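Local coordinates for protein Ika8 (Synthetic construct, PDB 6G6O) that is a computationally designed, symmetrical eight-bladed beta-propeller built from WD40-type repeats, with no known natural function, at residues H211-T219 against S230-W240. Residues are numbered along the deposited sequence; the frame is centred on the assembly and turned at random.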
loop_
_atom_site.group_PDB
_atom_site.type_symbol
_atom_site.label_atom_id
_atom_site.label_comp_id
_atom_site.label_asym_id
_atom_site.label_seq_id
_atom_site.Cartn_x
_atom_site.Cartn_y
_atom_site.Cartn_z
ATOM N N HIS A 211 -21.874 2.001 -3.506
ATOM C CA HIS A 211 -21.790 3.216 -4.302
ATOM C C HIS A 211 -21.019 2.926 -5.583
ATOM O O HIS A 211 -20.062 2.147 -5.577
ATOM C CB HIS A 211 -21.102 4.337 -3.518
ATOM C CG HIS A 211 -21.390 4.315 -2.048
ATOM N ND1 HIS A 211 -22.498 4.920 -1.496
ATOM C CD2 HIS A 211 -20.710 3.764 -1.015
ATOM C CE1 HIS A 211 -22.489 4.742 -0.187
ATOM N NE2 HIS A 211 -21.413 4.045 0.130
ATOM N N ASP A 212 -21.442 3.548 -6.684
ATOM C CA ASP A 212 -20.742 3.383 -7.951
ATOM C C ASP A 212 -19.519 4.283 -8.066
ATOM O O ASP A 212 -18.706 4.085 -8.974
ATOM C CB ASP A 212 -21.699 3.650 -9.120
ATOM C CG ASP A 212 -21.274 2.946 -10.402
ATOM O OD1 ASP A 212 -20.295 3.387 -11.045
ATOM O OD2 ASP A 212 -21.916 1.937 -10.762
ATOM N N GLY A 213 -19.363 5.251 -7.169
ATOM C CA GLY A 213 -18.231 6.151 -7.221
ATOM C C GLY A 213 -18.467 7.318 -8.157
ATOM O O GLY A 213 -19.493 7.433 -8.830
ATOM N N HIS A 214 -17.478 8.209 -8.197
ATOM C CA HIS A 214 -17.544 9.413 -9.013
ATOM C C HIS A 214 -16.508 9.421 -10.129
ATOM O O HIS A 214 -16.280 10.470 -10.741
ATOM C CB HIS A 214 -17.380 10.653 -8.133
ATOM C CG HIS A 214 -18.244 10.644 -6.911
ATOM N ND1 HIS A 214 -19.578 10.990 -6.942
ATOM C CD2 HIS A 214 -17.966 10.328 -5.625
ATOM C CE1 HIS A 214 -20.084 10.889 -5.726
ATOM N NE2 HIS A 214 -19.126 10.489 -4.908
ATOM N N GLN A 215 -15.879 8.282 -10.412
ATOM C CA GLN A 215 -14.852 8.200 -11.440
ATOM C C GLN A 215 -14.956 6.865 -12.163
ATOM O O GLN A 215 -15.545 5.904 -11.661
ATOM C CB GLN A 215 -13.443 8.361 -10.850
ATOM C CG GLN A 215 -13.117 9.763 -10.365
ATOM C CD GLN A 215 -12.147 9.766 -9.200
ATOM O OE1 GLN A 215 -12.360 9.083 -8.199
ATOM N NE2 GLN A 215 -11.075 10.539 -9.326
ATOM N N SER A 216 -14.374 6.821 -13.357
ATOM C CA SER A 216 -14.198 5.591 -14.112
ATOM C C SER A 216 -12.716 5.241 -14.153
ATOM O O SER A 216 -11.869 6.118 -14.349
ATOM C CB SER A 216 -14.749 5.727 -15.534
ATOM O OG SER A 216 -16.156 5.890 -15.522
ATOM N N GLU A 217 -12.414 3.956 -13.962
ATOM C CA GLU A 217 -11.040 3.467 -13.884
ATOM C C GLU A 217 -10.251 4.177 -12.793
ATOM O O GLU A 217 -9.432 5.054 -13.090
ATOM C CB GLU A 217 -10.311 3.635 -15.221
ATOM C CG GLU A 217 -11.092 3.222 -16.452
ATOM C CD GLU A 217 -10.265 3.364 -17.716
ATOM O OE1 GLU A 217 -9.319 2.569 -17.902
ATOM O OE2 GLU A 217 -10.551 4.276 -18.519
ATOM N N VAL A 218 -10.476 3.818 -11.535
ATOM C CA VAL A 218 -9.669 4.372 -10.456
ATOM C C VAL A 218 -8.360 3.599 -10.369
ATOM O O VAL A 218 -8.299 2.394 -10.642
ATOM C CB VAL A 218 -10.432 4.356 -9.116
ATOM C CG1 VAL A 218 -11.768 5.069 -9.258
ATOM C CG2 VAL A 218 -10.626 2.935 -8.614
ATOM N N THR A 219 -7.293 4.306 -10.008
ATOM C CA THR A 219 -5.959 3.727 -9.948
ATOM C C THR A 219 -5.420 3.587 -8.535
ATOM O O THR A 219 -4.648 2.663 -8.274
ATOM C CB THR A 219 -4.971 4.571 -10.764
ATOM O OG1 THR A 219 -4.925 5.901 -10.231
ATOM C CG2 THR A 219 -5.405 4.637 -12.216
ATOM N N SER A 230 -9.911 8.900 -3.799
ATOM C CA SER A 230 -9.817 8.131 -5.033
ATOM C C SER A 230 -9.117 8.953 -6.102
ATOM O O SER A 230 -9.489 10.105 -6.351
ATOM C CB SER A 230 -11.205 7.705 -5.520
ATOM O OG SER A 230 -12.100 8.801 -5.551
ATOM N N GLY A 231 -8.107 8.360 -6.728
ATOM C CA GLY A 231 -7.436 8.945 -7.881
ATOM C C GLY A 231 -7.728 8.106 -9.110
ATOM O O GLY A 231 -7.799 6.877 -9.027
ATOM N N ALA A 232 -7.901 8.773 -10.248
ATOM C CA ALA A 232 -8.295 8.108 -11.481
ATOM C C ALA A 232 -7.312 8.441 -12.595
ATOM O O ALA A 232 -6.419 9.279 -12.443
ATOM C CB ALA A 232 -9.720 8.496 -11.894
ATOM N N LYS A 233 -7.496 7.766 -13.733
ATOM C CA LYS A 233 -6.614 7.971 -14.875
ATOM C C LYS A 233 -6.779 9.360 -15.480
ATOM O O LYS A 233 -5.819 9.909 -16.030
ATOM C CB LYS A 233 -6.870 6.900 -15.937
ATOM C CG LYS A 233 -6.833 5.477 -15.406
ATOM C CD LYS A 233 -6.432 4.489 -16.489
ATOM C CE LYS A 233 -6.253 3.091 -15.919
ATOM N NZ LYS A 233 -5.656 2.155 -16.912
ATOM N N ASP A 234 -7.973 9.942 -15.392
ATOM C CA ASP A 234 -8.198 11.278 -15.929
ATOM C C ASP A 234 -7.596 12.375 -15.061
ATOM O O ASP A 234 -7.774 13.557 -15.374
ATOM C CB ASP A 234 -9.700 11.530 -16.124
ATOM C CG ASP A 234 -10.481 11.496 -14.821
ATOM O OD1 ASP A 234 -9.911 11.110 -13.780
ATOM O OD2 ASP A 234 -11.675 11.862 -14.839
ATOM N N GLY A 235 -6.895 12.018 -13.985
ATOM C CA GLY A 235 -6.234 12.981 -13.136
ATOM C C GLY A 235 -7.056 13.499 -11.979
ATOM O O GLY A 235 -6.565 14.347 -11.224
ATOM N N THR A 236 -8.281 13.015 -11.808
ATOM C CA THR A 236 -9.169 13.543 -10.784
ATOM C C THR A 236 -8.894 12.874 -9.442
ATOM O O THR A 236 -8.859 11.643 -9.346
ATOM C CB THR A 236 -10.628 13.333 -11.190
ATOM O OG1 THR A 236 -10.854 11.946 -11.464
ATOM C CG2 THR A 236 -10.951 14.145 -12.434
ATOM N N VAL A 237 -8.692 13.691 -8.412
ATOM C CA VAL A 237 -8.539 13.229 -7.037
ATOM C C VAL A 237 -9.771 13.682 -6.269
ATOM O O VAL A 237 -10.029 14.886 -6.153
ATOM C CB VAL A 237 -7.257 13.772 -6.391
ATOM C CG1 VAL A 237 -7.099 13.224 -4.980
ATOM C CG2 VAL A 237 -6.048 13.426 -7.238
ATOM N N LYS A 238 -10.530 12.725 -5.744
ATOM C CA LYS A 238 -11.804 13.023 -5.109
ATOM C C LYS A 238 -11.822 12.520 -3.673
ATOM O O LYS A 238 -11.154 11.542 -3.327
ATOM C CB LYS A 238 -12.966 12.416 -5.903
ATOM C CG LYS A 238 -13.252 13.175 -7.188
ATOM C CD LYS A 238 -14.169 12.414 -8.123
ATOM C CE LYS A 238 -14.434 13.227 -9.381
ATOM N NZ LYS A 238 -15.215 12.471 -10.396
ATOM N N VAL A 239 -12.592 13.214 -2.840
ATOM C CA VAL A 239 -12.748 12.890 -1.428
ATOM C C VAL A 239 -14.239 12.811 -1.136
ATOM O O VAL A 239 -14.966 13.791 -1.336
ATOM C CB VAL A 239 -12.076 13.933 -0.521
ATOM C CG1 VAL A 239 -12.629 13.840 0.889
ATOM C CG2 VAL A 239 -10.567 13.746 -0.523
ATOM N N TRP A 240 -14.695 11.651 -0.666
ATOM C CA TRP A 240 -16.119 11.454 -0.444
ATOM C C TRP A 240 -16.330 10.526 0.743
ATOM O O TRP A 240 -15.417 9.822 1.182
ATOM C CB TRP A 240 -16.822 10.914 -1.700
ATOM C CG TRP A 240 -16.168 9.734 -2.360
ATOM C CD1 TRP A 240 -14.878 9.643 -2.804
ATOM C CD2 TRP A 240 -16.789 8.486 -2.682
ATOM N NE1 TRP A 240 -14.658 8.411 -3.366
ATOM C CE2 TRP A 240 -15.816 7.682 -3.304
ATOM C CE3 TRP A 240 -18.073 7.969 -2.496
ATOM C CZ2 TRP A 240 -16.088 6.388 -3.742
ATOM C CZ3 TRP A 240 -18.341 6.685 -2.930
ATOM C CH2 TRP A 240 -17.354 5.910 -3.546
#
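The indole of Trp240 carries the ring of His214 over one face, edge down, with CD2 of His214 3.7 Å from CD2 of Trp240 and the planes at 83°. At the indole's rim, near its plane, lies CB of His211, 3.7 Å from Trp240 CZ3; the Trp240 edge in turn points at the face of the His211 imidazole in an offset edge-to-face pair. CA of Gly213 adds an oblique contact at CH2. NE2 of His214 is also hydrogen-bonded to the carbonyl of Gly245, which would help to hold the ring's rotation. Farther along, the buried amide of Gln215 is gripped at both ends. Its OE1 accepts from Ser230 OG at 2.7 Å, and its NE2 donates almost straight (175°) to Thr236 OG1 at 2.6 Å, an acceptor lying in the amide plane. Thr236 OG1 in turn donates to Asp234 OD1, which also takes the Thr236 N-H in an Asx turn. A bend at chi2 (149°) carries this amide between Ser230 and Thr236, with CD of Lys238 3.5 Å from Gln215 CD. Replacing Gln215 by alanine is likely to leave the Ser230 hydroxyl without this acceptor and a gap beside Ala232 and Lys238. Thr219 N bonds to Gly231 O at 2.8 Å, while Glu217 and Lys233 form a long salt bridge. Trp240 NE1 reaches Ser230 OG in a weak bond (3.4 Å). Within this WD40 propeller blade the Ser-Trp half of the classical Asp-His-Ser/Thr-Trp network thus remains, Gln215 replacing histidine at the serine, His214 turned to Gly245 and Asp234 capping its own turn.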